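Side-chain contacts in FAD-binding oxidoreductase (Gulosibacter chungangensis, PDB 7PBG), which uses a covalently bound FAD to oxidise 4-ethylphenol, probably by dehydrogenating it to 4-vinylphenol: residues A[43-48]-A[385-390]; A[394-399]-A[459-464]; A[444-447]-A[452-455]. All coordinates share one frame; numbering follows the deposited sequence.

Contact 1 (A[43-48]-A[385-390]); sequences DKFPVT and AVFDWF. With FAD (flavin-adenine dinucleotide), chain C.
The CA atoms of Phe45 and Phe387 are 10.4 Å apart, one in a loop and the other in a short 3-10 segment, and the two rings span the gap. The edge of Phe45 points toward the face of Phe387 in an offset edge-to-face pair, planes at 68°. Phe45 CZ comes within 3.5 Å of Phe387 CE1. At Phe45, CG lies anti to the carbonyl carbon (chi1 -58°), which sends the ring out toward Phe387. Its backbone is held by an Asx turn: Phe45 N donates to Asp43 OD1 over 2.9 Å, meeting it from above the carboxylate plane. Asp43 OD2 is hydrogen-bonded to His479 NE2. Val386 and Phe387 belong to the flavin pocket of a PCMH-type FAD oxidoreductase with a histidine-linked cofactor; Phe45 backs Phe387 from outside it. The edge of the Phe387 ring meets the flavin methyl, with CE1 3.8 Å from FAD C8M. Beside it, Val386 CG2 is 4.0 Å from FAD C7M, the neighbouring methyl. Replacing Phe387 with alanine would probably leave the Phe45 edge without its aromatic partner and open a gap beside the C8M methyl. Phe45 also meets the His395 ring edge-to-face, and Val386 packs on helix 281-288.

Contact 2 (A[394-399]-A[459-464]); sequences GHFFYA and DMTREL. With FAD (flavin-adenine dinucleotide), chain C.
Two places in this contact are tightly packed, Tyr398 on Leu464 and Phe396 on Thr461. Leu464 CB sits over the centre of the tyrosine ring, 3.6 Å from its centroid and almost exactly on the ring normal. This is a CH-pi contact. Leu464 CD1 adds a second touch, 3.9 Å from Tyr398 CD2. In Tyr398 the ring carbon CG is anti to the backbone N (chi1 171°), and this carries the ring across to the helix. Phe396 reaches the helix in another way. It offers its edge to Thr461, with CD2 3.3 Å from Thr461 OG1 and CE2 3.5 Å from Thr461 CB.

Between these two places the fit is looser. Tyr398 CB and Thr461 CG2 stay 4.4 Å apart, and a water bridges the backbone to the helix. It donates to Phe396 O at 2.9 Å and to Thr461 OG1. The threonine oxygen is also hydrogen-bonded to Thr457 O one turn earlier, so two partners hold it in a buried setting. Further round the helix, the side chain of Arg462 starts away from the strand, on the partly exposed side, and its guanidinium is hydrogen-bonded to Gln485 OE1 and Val481 O.

The other side of 394-399 belongs to the cofactor. His395 NE2 is covalently bonded to FAD C8M, and Phe397 CZ lies over the centre of the His395 ring. The edge of the Phe397 ring meets the flavin, while the Tyr92 ring stacks on the Phe397 ring. Strand 393-402 thus separates helix 451-470 from the flavin. It pairs with strand 438-447 in an antiparallel sheet, and Leu464 also packs on helix 406-422.

Contact 3 (A[444-447]-A[452-455]); sequences PLYD and ASRK
Ser453 OG is turned anti to its own backbone N (chi1 -174°), which points it from the helix at the strand end, where it meets Tyr446 and Asp447. Tyr446 CG stands between its backbone N and carbonyl carbon (chi1 72°), and the edge of its ring is turned to the helix. Asp447 N donates to Ser453 OG over 3.0 Å with an angle of 151° at the hydrogen. This is the hydrogen bond that joins the two segments. The serine oxygen also lies 3.3 Å from Tyr446 CB and near the plane of the tyrosine ring. Next to this bond, the CB atoms of Asp447 and Ser453 are 3.9 Å apart.

Arg454 adds an apolar contact. Its CG is 4.1 Å from Tyr446 CE1, at the ring edge. From CG to NE the arginine chain is extended, and its guanidinium plane stands 81° from the ring, so the two groups do not stack. The arrangement is a short connection from strand 438-447 to helix 451-470: the strand ends, the chain turns, and the helix starts after a few residues.

The polar ends find partners elsewhere. Tyr446 OH is hydrogen-bonded to Pro46 O. Arg454 NE is hydrogen-bonded to Thr448 O, and NH1 forms a salt bridge with Asp49 OD1. Asp447 OD1 is hydrogen-bonded to Ala449 N. Polar bonds therefore fix the connection at several points: the serine hydroxyl accepts from Asp447 N at the end of the strand, which ties the start of the helix to it, and charge and carbonyl partners set the direction of the arginine.

Contacts 1 and 2 meet at the flavin, and both touch FAD; their centres are about 13 Å apart. Phe45 CD2 of contact 1 lies 3.3 Å from His395 N of contact 2, and Phe387 CE1 lies 4.0 Å from His395 NE2, so both phenylalanines pack near the covalent link, on neighbouring sides. Contact 3 stands behind this layer, its Tyr446 side chain about 9 Å from FAD. It is tied to contact 1 through Tyr446 OH, 2.6 Å from Pro46 O. It joins contact 2 through neighbouring strands, with Tyr446 N 3.0 Å from Gly394 O, and through the shared helix 451-470.

Contact 1 (A[43-48]-A[385-390])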
loop_
_atom_site.group_PDB
_atom_site.type_symbol
_atom_site.label_atom_id
_atom_site.label_comp_id
_atom_site.label_asym_id
_atom_site.label_seq_id
_atom_site.Cartn_x
_atom_site.Cartn_y
_atom_site.Cartn_z
ATOM N N ASP A 43 20.572 -22.916 -6.234
ATOM C CA ASP A 43 20.963 -21.662 -5.570
ATOM C C ASP A 43 22.437 -21.398 -5.878
ATOM O O ASP A 43 23.277 -22.290 -5.596
ATOM C CB ASP A 43 20.711 -21.804 -4.062
ATOM C CG ASP A 43 20.868 -20.560 -3.225
ATOM O OD1 ASP A 43 21.316 -19.514 -3.800
ATOM O OD2 ASP A 43 20.490 -20.636 -1.979
ATOM N N LYS A 44 22.770 -20.187 -6.344
ATOM C CA LYS A 44 24.181 -19.806 -6.561
ATOM C C LYS A 44 24.933 -19.685 -5.236
ATOM O O LYS A 44 26.173 -19.911 -5.234
ATOM C CB LYS A 44 24.284 -18.497 -7.339
ATOM C CG LYS A 44 23.612 -18.490 -8.697
ATOM C CD LYS A 44 24.072 -19.586 -9.613
ATOM C CE LYS A 44 23.619 -19.397 -11.052
ATOM N NZ LYS A 44 23.843 -20.639 -11.830
ATOM N N PHE A 45 24.218 -19.318 -4.148
ATOM C CA PHE A 45 24.745 -19.031 -2.786
ATOM C C PHE A 45 24.046 -19.929 -1.796
ATOM O O PHE A 45 23.383 -19.482 -0.851
ATOM C CB PHE A 45 24.583 -17.566 -2.370
ATOM C CG PHE A 45 25.216 -16.524 -3.244
ATOM C CD1 PHE A 45 26.121 -16.829 -4.250
ATOM C CD2 PHE A 45 24.841 -15.206 -3.067
ATOM C CE1 PHE A 45 26.679 -15.825 -5.023
ATOM C CE2 PHE A 45 25.395 -14.210 -3.849
ATOM C CZ PHE A 45 26.308 -14.512 -4.812
ATOM N N PRO A 46 24.313 -21.247 -1.903
ATOM C CA PRO A 46 23.788 -22.198 -0.930
ATOM C C PRO A 46 24.456 -22.064 0.435
ATOM O O PRO A 46 25.563 -21.605 0.568
ATOM C CB PRO A 46 24.121 -23.534 -1.588
ATOM C CG PRO A 46 25.421 -23.262 -2.280
ATOM C CD PRO A 46 25.197 -21.887 -2.890
ATOM N N VAL A 47 23.758 -22.533 1.462
ATOM C CA VAL A 47 24.385 -22.752 2.786
ATOM C C VAL A 47 24.146 -24.225 3.183
ATOM O O VAL A 47 24.344 -24.568 4.369
ATOM C CB VAL A 47 23.914 -21.746 3.842
ATOM C CG1 VAL A 47 24.404 -20.331 3.533
ATOM C CG2 VAL A 47 22.400 -21.762 4.016
ATOM N N THR A 48 23.680 -25.039 2.239
ATOM C CA THR A 48 23.451 -26.495 2.453
ATOM C C THR A 48 24.272 -27.259 1.428
ATOM O O THR A 48 24.625 -26.671 0.384
ATOM C CB THR A 48 21.950 -26.833 2.397
ATOM O OG1 THR A 48 21.414 -26.357 1.168
ATOM C CG2 THR A 48 21.151 -26.248 3.538
ATOM N N ALA A 385 30.777 -6.471 -7.815
ATOM C CA ALA A 385 32.187 -6.603 -7.400
ATOM C C ALA A 385 32.341 -7.280 -6.030
ATOM O O ALA A 385 33.399 -7.887 -5.767
ATOM C CB ALA A 385 32.767 -5.208 -7.400
ATOM N N VAL A 386 31.327 -7.220 -5.154
ATOM C CA VAL A 386 31.468 -7.840 -3.821
ATOM C C VAL A 386 31.663 -9.357 -3.991
ATOM O O VAL A 386 32.267 -9.958 -3.104
ATOM C CB VAL A 386 30.306 -7.525 -2.855
ATOM C CG1 VAL A 386 30.126 -6.040 -2.723
ATOM C CG2 VAL A 386 29.011 -8.215 -3.223
ATOM N N PHE A 387 31.199 -9.955 -5.101
ATOM C CA PHE A 387 31.343 -11.412 -5.396
ATOM C C PHE A 387 32.821 -11.778 -5.604
ATOM O O PHE A 387 33.182 -12.969 -5.591
ATOM C CB PHE A 387 30.514 -11.856 -6.616
ATOM C CG PHE A 387 29.057 -11.502 -6.559
ATOM C CD1 PHE A 387 28.401 -11.492 -5.346
ATOM C CD2 PHE A 387 28.349 -11.155 -7.698
ATOM C CE1 PHE A 387 27.079 -11.108 -5.265
ATOM C CE2 PHE A 387 27.002 -10.848 -7.622
ATOM C CZ PHE A 387 26.374 -10.808 -6.396
ATOM N N ASP A 388 33.663 -10.783 -5.855
ATOM C CA ASP A 388 35.095 -11.004 -6.149
ATOM C C ASP A 388 35.921 -10.608 -4.932
ATOM O O ASP A 388 37.148 -10.675 -5.015
ATOM C CB ASP A 388 35.557 -10.257 -7.414
ATOM C CG ASP A 388 34.873 -10.734 -8.680
ATOM O OD1 ASP A 388 34.610 -11.939 -8.790
ATOM O OD2 ASP A 388 34.543 -9.881 -9.506
ATOM N N TRP A 389 35.292 -10.234 -3.810
ATOM C CA TRP A 389 36.046 -9.797 -2.601
ATOM C C TRP A 389 37.071 -10.855 -2.209
ATOM O O TRP A 389 38.192 -10.508 -1.828
ATOM C CB TRP A 389 35.031 -9.590 -1.486
ATOM C CG TRP A 389 35.538 -9.128 -0.163
ATOM C CD1 TRP A 389 35.358 -9.792 1.010
ATOM C CD2 TRP A 389 36.182 -7.891 0.179
ATOM N NE1 TRP A 389 35.883 -9.093 2.043
ATOM C CE2 TRP A 389 36.338 -7.890 1.584
ATOM C CE3 TRP A 389 36.595 -6.762 -0.535
ATOM C CZ2 TRP A 389 36.927 -6.829 2.253
ATOM C CZ3 TRP A 389 37.184 -5.707 0.120
ATOM C CH2 TRP A 389 37.347 -5.757 1.509
ATOM N N PHE A 390 36.650 -12.114 -2.294
ATOM C CA PHE A 390 37.535 -13.297 -2.329
ATOM C C PHE A 390 36.856 -14.322 -3.233
ATOM O O PHE A 390 35.669 -14.195 -3.555
ATOM C CB PHE A 390 37.818 -13.790 -0.910
ATOM C CG PHE A 390 36.588 -14.077 -0.091
ATOM C CD1 PHE A 390 35.837 -15.204 -0.355
ATOM C CD2 PHE A 390 36.198 -13.231 0.933
ATOM C CE1 PHE A 390 34.725 -15.496 0.418
ATOM C CE2 PHE A 390 35.053 -13.479 1.664
ATOM C CZ PHE A 390 34.329 -14.627 1.420
HETATM P PA FAD C . 12.992 -13.458 -8.724
HETATM O O1A FAD C . 14.063 -14.385 -8.249
HETATM O O2A FAD C . 12.449 -13.637 -10.121
HETATM O O5B FAD C . 11.786 -13.563 -7.726
HETATM C C5B FAD C . 11.975 -13.574 -6.318
HETATM C C4B FAD C . 10.828 -14.342 -5.708
HETATM O O4B FAD C . 9.566 -13.654 -5.947
HETATM C C3B FAD C . 10.591 -15.755 -6.264
HETATM O O3B FAD C . 11.460 -16.706 -5.654
HETATM C C2B FAD C . 9.089 -15.960 -6.012
HETATM O O2B FAD C . 8.889 -16.345 -4.665
HETATM C C1B FAD C . 8.541 -14.567 -6.303
HETATM N N9A FAD C . 8.184 -14.335 -7.678
HETATM C C8A FAD C . 8.943 -13.691 -8.603
HETATM N N7A FAD C . 8.349 -13.613 -9.758
HETATM C C5A FAD C . 7.165 -14.294 -9.603
HETATM C C6A FAD C . 6.087 -14.509 -10.466
HETATM N N6A FAD C . 6.086 -14.121 -11.748
HETATM N N1A FAD C . 5.044 -15.219 -9.980
HETATM C C2A FAD C . 5.065 -15.607 -8.679
HETATM N N3A FAD C . 6.013 -15.427 -7.768
HETATM C C4A FAD C . 7.050 -14.754 -8.306
HETATM N N1 FAD C . 17.364 -6.642 -3.227
HETATM C C2 FAD C . 16.690 -5.508 -3.151
HETATM O O2 FAD C . 15.432 -5.503 -3.123
HETATM N N3 FAD C . 17.314 -4.315 -3.187
HETATM C C4 FAD C . 18.674 -4.195 -3.212
HETATM O O4 FAD C . 19.193 -3.067 -3.318
HETATM C C4X FAD C . 19.424 -5.356 -3.245
HETATM N N5 FAD C . 20.725 -5.240 -3.253
HETATM C C5X FAD C . 21.444 -6.410 -3.298
HETATM C C6 FAD C . 22.842 -6.312 -3.333
HETATM C C7 FAD C . 23.647 -7.430 -3.437
HETATM C C7M FAD C . 25.152 -7.270 -3.488
HETATM C C8 FAD C . 23.029 -8.697 -3.521
HETATM C C8M FAD C . 23.860 -9.939 -3.634
HETATM C C9 FAD C . 21.656 -8.808 -3.453
HETATM C C9A FAD C . 20.823 -7.677 -3.357
HETATM N N10 FAD C . 19.433 -7.750 -3.348
HETATM C C10 FAD C . 18.684 -6.583 -3.303
HETATM C "C1'" FAD C . 18.711 -9.041 -3.491
HETATM C "C2'" FAD C . 18.416 -9.416 -4.952
HETATM O "O2'" FAD C . 19.580 -9.160 -5.810
HETATM C "C3'" FAD C . 17.248 -8.647 -5.606
HETATM O "O3'" FAD C . 16.169 -8.550 -4.709
HETATM C "C4'" FAD C . 16.732 -9.227 -6.930
HETATM O "O4'" FAD C . 16.084 -8.199 -7.696
HETATM C "C5'" FAD C . 15.784 -10.370 -6.690
HETATM O "O5'" FAD C . 15.837 -11.337 -7.747
HETATM P P FAD C . 14.856 -11.255 -9.004
HETATM O O1P FAD C . 15.460 -12.054 -10.120
HETATM O O2P FAD C . 14.588 -9.802 -9.236
HETATM O O3P FAD C . 13.510 -11.955 -8.498
#

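Contact 2 (A[394-399]-A[459-464])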
loop_
_atom_site.group_PDB
_atom_site.type_symbol
_atom_site.label_atom_id
_atom_site.label_comp_id
_atom_site.label_asym_id
_atom_site.label_seq_id
_atom_site.Cartn_x
_atom_site.Cartn_y
_atom_site.Cartn_z
ATOM N N GLY A 394 29.867 -14.969 -1.675
ATOM C CA GLY A 394 28.436 -14.741 -1.844
ATOM C C GLY A 394 27.862 -14.319 -0.513
ATOM O O GLY A 394 28.632 -14.258 0.473
ATOM N N HIS A 395 26.576 -14.014 -0.513
ATOM C CA HIS A 395 25.896 -13.476 0.681
ATOM C C HIS A 395 24.654 -14.260 1.032
ATOM O O HIS A 395 24.226 -15.142 0.280
ATOM C CB HIS A 395 25.697 -11.960 0.473
ATOM C CG HIS A 395 24.924 -11.620 -0.738
ATOM N ND1 HIS A 395 23.692 -12.156 -1.040
ATOM C CD2 HIS A 395 25.190 -10.730 -1.707
ATOM C CE1 HIS A 395 23.299 -11.695 -2.204
ATOM N NE2 HIS A 395 24.147 -10.752 -2.585
ATOM N N PHE A 396 24.115 -13.890 2.196
ATOM C CA PHE A 396 23.035 -14.596 2.911
ATOM C C PHE A 396 22.483 -13.610 3.917
ATOM O O PHE A 396 23.061 -13.460 4.965
ATOM C CB PHE A 396 23.641 -15.864 3.501
ATOM C CG PHE A 396 22.706 -16.823 4.190
ATOM C CD1 PHE A 396 21.902 -17.665 3.457
ATOM C CD2 PHE A 396 22.626 -16.877 5.579
ATOM C CE1 PHE A 396 21.051 -18.565 4.076
ATOM C CE2 PHE A 396 21.789 -17.780 6.198
ATOM C CZ PHE A 396 21.004 -18.625 5.457
ATOM N N PHE A 397 21.390 -12.924 3.562
ATOM C CA PHE A 397 21.013 -11.661 4.229
ATOM C C PHE A 397 20.403 -11.930 5.609
ATOM O O PHE A 397 19.562 -12.806 5.741
ATOM C CB PHE A 397 20.030 -10.848 3.380
ATOM C CG PHE A 397 20.685 -10.188 2.210
ATOM C CD1 PHE A 397 21.505 -9.076 2.384
ATOM C CD2 PHE A 397 20.452 -10.652 0.932
ATOM C CE1 PHE A 397 22.146 -8.499 1.299
ATOM C CE2 PHE A 397 21.068 -10.059 -0.164
ATOM C CZ PHE A 397 21.896 -8.959 0.029
ATOM N N TYR A 398 20.826 -11.145 6.569
ATOM C CA TYR A 398 20.108 -10.896 7.851
ATOM C C TYR A 398 19.696 -9.436 7.833
ATOM O O TYR A 398 20.573 -8.570 8.001
ATOM C CB TYR A 398 21.013 -11.198 9.025
ATOM C CG TYR A 398 20.468 -10.770 10.367
ATOM C CD1 TYR A 398 19.364 -11.399 10.907
ATOM C CD2 TYR A 398 21.054 -9.739 11.077
ATOM C CE1 TYR A 398 18.819 -10.977 12.103
ATOM C CE2 TYR A 398 20.551 -9.352 12.310
ATOM C CZ TYR A 398 19.414 -9.956 12.809
ATOM O OH TYR A 398 18.871 -9.583 14.007
ATOM N N ALA A 399 18.404 -9.149 7.661
ATOM C CA ALA A 399 17.969 -7.738 7.477
ATOM C C ALA A 399 16.779 -7.402 8.371
ATOM O O ALA A 399 15.660 -7.324 7.887
ATOM C CB ALA A 399 17.678 -7.510 6.040
ATOM N N ASP A 459 24.937 -21.075 10.764
ATOM C CA ASP A 459 24.919 -21.022 12.249
ATOM C C ASP A 459 24.923 -19.577 12.740
ATOM O O ASP A 459 24.156 -19.260 13.673
ATOM C CB ASP A 459 26.114 -21.742 12.849
ATOM C CG ASP A 459 26.034 -23.245 12.690
ATOM O OD1 ASP A 459 24.965 -23.734 12.249
ATOM O OD2 ASP A 459 27.074 -23.905 12.975
ATOM N N MET A 460 25.795 -18.741 12.164
ATOM C CA MET A 460 25.891 -17.311 12.523
ATOM C C MET A 460 24.513 -16.668 12.352
ATOM O O MET A 460 24.034 -15.986 13.254
ATOM C CB MET A 460 26.876 -16.567 11.627
ATOM C CG MET A 460 26.978 -15.079 11.950
ATOM S SD MET A 460 27.836 -14.214 10.641
ATOM C CE MET A 460 26.667 -14.226 9.288
ATOM N N THR A 461 23.895 -16.870 11.199
ATOM C CA THR A 461 22.624 -16.196 10.853
ATOM C C THR A 461 21.501 -16.675 11.778
ATOM O O THR A 461 20.692 -15.846 12.201
ATOM C CB THR A 461 22.278 -16.383 9.388
ATOM O OG1 THR A 461 23.428 -15.947 8.669
ATOM C CG2 THR A 461 21.049 -15.591 8.979
ATOM N N ARG A 462 21.411 -17.971 12.069
ATOM C CA ARG A 462 20.343 -18.418 12.990
ATOM C C ARG A 462 20.527 -17.787 14.361
ATOM O O ARG A 462 19.476 -17.502 15.020
ATOM C CB ARG A 462 20.294 -19.945 13.111
ATOM C CG ARG A 462 19.976 -20.663 11.818
ATOM C CD ARG A 462 19.264 -21.952 12.099
ATOM N NE ARG A 462 18.996 -22.759 10.925
ATOM C CZ ARG A 462 17.912 -22.673 10.157
ATOM N NH1 ARG A 462 17.005 -21.723 10.353
ATOM N NH2 ARG A 462 17.779 -23.489 9.126
ATOM N N GLU A 463 21.763 -17.571 14.828
ATOM C CA GLU A 463 22.000 -16.879 16.118
ATOM C C GLU A 463 21.622 -15.390 15.978
ATOM O O GLU A 463 21.015 -14.830 16.896
ATOM C CB GLU A 463 23.454 -16.986 16.562
ATOM C CG GLU A 463 23.710 -16.314 17.889
ATOM C CD GLU A 463 22.790 -16.669 19.070
ATOM O OE1 GLU A 463 22.251 -17.806 19.147
ATOM O OE2 GLU A 463 22.615 -15.802 19.936
ATOM N N LEU A 464 21.929 -14.754 14.848
ATOM C CA LEU A 464 21.498 -13.352 14.626
ATOM C C LEU A 464 19.971 -13.243 14.705
ATOM O O LEU A 464 19.472 -12.295 15.396
ATOM C CB LEU A 464 22.024 -12.833 13.279
ATOM C CG LEU A 464 23.526 -12.570 13.220
ATOM C CD1 LEU A 464 23.948 -12.310 11.786
ATOM C CD2 LEU A 464 23.930 -11.451 14.151
HETATM P PA FAD C . 12.992 -13.458 -8.724
HETATM O O1A FAD C . 14.063 -14.385 -8.249
HETATM O O2A FAD C . 12.449 -13.637 -10.121
HETATM O O5B FAD C . 11.786 -13.563 -7.726
HETATM C C5B FAD C . 11.975 -13.574 -6.318
HETATM C C4B FAD C . 10.828 -14.342 -5.708
HETATM O O4B FAD C . 9.566 -13.654 -5.947
HETATM C C3B FAD C . 10.591 -15.755 -6.264
HETATM O O3B FAD C . 11.460 -16.706 -5.654
HETATM C C2B FAD C . 9.089 -15.960 -6.012
HETATM O O2B FAD C . 8.889 -16.345 -4.665
HETATM C C1B FAD C . 8.541 -14.567 -6.303
HETATM N N9A FAD C . 8.184 -14.335 -7.678
HETATM C C8A FAD C . 8.943 -13.691 -8.603
HETATM N N7A FAD C . 8.349 -13.613 -9.758
HETATM C C5A FAD C . 7.165 -14.294 -9.603
HETATM C C6A FAD C . 6.087 -14.509 -10.466
HETATM N N6A FAD C . 6.086 -14.121 -11.748
HETATM N N1A FAD C . 5.044 -15.219 -9.980
HETATM C C2A FAD C . 5.065 -15.607 -8.679
HETATM N N3A FAD C . 6.013 -15.427 -7.768
HETATM C C4A FAD C . 7.050 -14.754 -8.306
HETATM N N1 FAD C . 17.364 -6.642 -3.227
HETATM C C2 FAD C . 16.690 -5.508 -3.151
HETATM O O2 FAD C . 15.432 -5.503 -3.123
HETATM N N3 FAD C . 17.314 -4.315 -3.187
HETATM C C4 FAD C . 18.674 -4.195 -3.212
HETATM O O4 FAD C . 19.193 -3.067 -3.318
HETATM C C4X FAD C . 19.424 -5.356 -3.245
HETATM N N5 FAD C . 20.725 -5.240 -3.253
HETATM C C5X FAD C . 21.444 -6.410 -3.298
HETATM C C6 FAD C . 22.842 -6.312 -3.333
HETATM C C7 FAD C . 23.647 -7.430 -3.437
HETATM C C7M FAD C . 25.152 -7.270 -3.488
HETATM C C8 FAD C . 23.029 -8.697 -3.521
HETATM C C8M FAD C . 23.860 -9.939 -3.634
HETATM C C9 FAD C . 21.656 -8.808 -3.453
HETATM C C9A FAD C . 20.823 -7.677 -3.357
HETATM N N10 FAD C . 19.433 -7.750 -3.348
HETATM C C10 FAD C . 18.684 -6.583 -3.303
HETATM C "C1'" FAD C . 18.711 -9.041 -3.491
HETATM C "C2'" FAD C . 18.416 -9.416 -4.952
HETATM O "O2'" FAD C . 19.580 -9.160 -5.810
HETATM C "C3'" FAD C . 17.248 -8.647 -5.606
HETATM O "O3'" FAD C . 16.169 -8.550 -4.709
HETATM C "C4'" FAD C . 16.732 -9.227 -6.930
HETATM O "O4'" FAD C . 16.084 -8.199 -7.696
HETATM C "C5'" FAD C . 15.784 -10.370 -6.690
HETATM O "O5'" FAD C . 15.837 -11.337 -7.747
HETATM P P FAD C . 14.856 -11.255 -9.004
HETATM O O1P FAD C . 15.460 -12.054 -10.120
HETATM O O2P FAD C . 14.588 -9.802 -9.236
HETATM O O3P FAD C . 13.510 -11.955 -8.498
HETATM O O HOH W 1 23.631 -13.075 7.732
#

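Contact 3 (A[444-447]-A[452-455])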
loop_
_atom_site.group_PDB
_atom_site.type_symbol
_atom_site.label_atom_id
_atom_site.label_comp_id
_atom_site.label_asym_id
_atom_site.label_seq_id
_atom_site.Cartn_x
_atom_site.Cartn_y
_atom_site.Cartn_z
ATOM N N PRO A 444 26.640 -10.678 4.812
ATOM C CA PRO A 444 27.873 -11.387 5.085
ATOM C C PRO A 444 28.478 -11.833 3.751
ATOM O O PRO A 444 27.707 -12.030 2.802
ATOM C CB PRO A 444 27.412 -12.620 5.843
ATOM C CG PRO A 444 26.045 -12.908 5.245
ATOM C CD PRO A 444 25.461 -11.537 4.974
ATOM N N LEU A 445 29.794 -11.929 3.696
ATOM C CA LEU A 445 30.499 -12.576 2.571
ATOM C C LEU A 445 31.152 -13.850 3.070
ATOM O O LEU A 445 31.947 -13.813 4.025
ATOM C CB LEU A 445 31.486 -11.604 1.954
ATOM C CG LEU A 445 30.825 -10.454 1.218
ATOM C CD1 LEU A 445 31.879 -9.518 0.667
ATOM C CD2 LEU A 445 29.920 -10.945 0.075
ATOM N N TYR A 446 30.720 -14.948 2.491
ATOM C CA TYR A 446 31.275 -16.287 2.814
ATOM C C TYR A 446 31.667 -17.012 1.533
ATOM O O TYR A 446 31.266 -16.628 0.446
ATOM C CB TYR A 446 30.268 -17.097 3.634
ATOM C CG TYR A 446 29.077 -17.580 2.864
ATOM C CD1 TYR A 446 28.958 -18.912 2.521
ATOM C CD2 TYR A 446 28.083 -16.717 2.426
ATOM C CE1 TYR A 446 27.884 -19.377 1.782
ATOM C CE2 TYR A 446 27.013 -17.162 1.671
ATOM C CZ TYR A 446 26.905 -18.499 1.348
ATOM O OH TYR A 446 25.886 -18.976 0.571
ATOM N N ASP A 447 32.420 -18.113 1.671
ATOM C CA ASP A 447 32.868 -18.918 0.514
ATOM C C ASP A 447 31.757 -19.888 0.149
ATOM O O ASP A 447 31.597 -20.920 0.857
ATOM C CB ASP A 447 34.144 -19.678 0.874
ATOM C CG ASP A 447 34.780 -20.385 -0.283
ATOM O OD1 ASP A 447 34.096 -20.655 -1.253
ATOM O OD2 ASP A 447 35.941 -20.779 -0.110
ATOM N N ALA A 452 32.307 -25.834 5.121
ATOM C CA ALA A 452 32.576 -25.296 6.476
ATOM C C ALA A 452 32.100 -23.846 6.519
ATOM O O ALA A 452 31.547 -23.428 7.545
ATOM C CB ALA A 452 34.060 -25.400 6.817
ATOM N N SER A 453 32.326 -23.091 5.452
ATOM C CA SER A 453 31.967 -21.651 5.398
ATOM C C SER A 453 30.437 -21.538 5.313
ATOM O O SER A 453 29.873 -20.651 5.987
ATOM C CB SER A 453 32.624 -20.925 4.267
ATOM O OG SER A 453 32.356 -19.533 4.364
ATOM N N ARG A 454 29.801 -22.429 4.552
ATOM C CA ARG A 454 28.321 -22.492 4.465
ATOM C C ARG A 454 27.798 -22.702 5.900
ATOM O O ARG A 454 26.886 -21.982 6.349
ATOM C CB ARG A 454 27.852 -23.611 3.533
ATOM C CG ARG A 454 28.229 -23.434 2.065
ATOM C CD ARG A 454 27.752 -24.660 1.304
ATOM N NE ARG A 454 28.226 -24.622 -0.069
ATOM C CZ ARG A 454 28.396 -25.650 -0.863
ATOM N NH1 ARG A 454 28.044 -26.872 -0.487
ATOM N NH2 ARG A 454 28.856 -25.436 -2.079
ATOM N N LYS A 455 28.355 -23.651 6.646
ATOM C CA LYS A 455 27.794 -24.000 7.984
ATOM C C LYS A 455 27.998 -22.836 8.952
ATOM O O LYS A 455 27.048 -22.502 9.707
ATOM C CB LYS A 455 28.462 -25.255 8.555
ATOM C CG LYS A 455 28.078 -25.551 9.998
ATOM C CD LYS A 455 28.528 -26.916 10.447
ATOM C CE LYS A 455 28.876 -26.967 11.922
ATOM N NZ LYS A 455 27.741 -26.533 12.760
#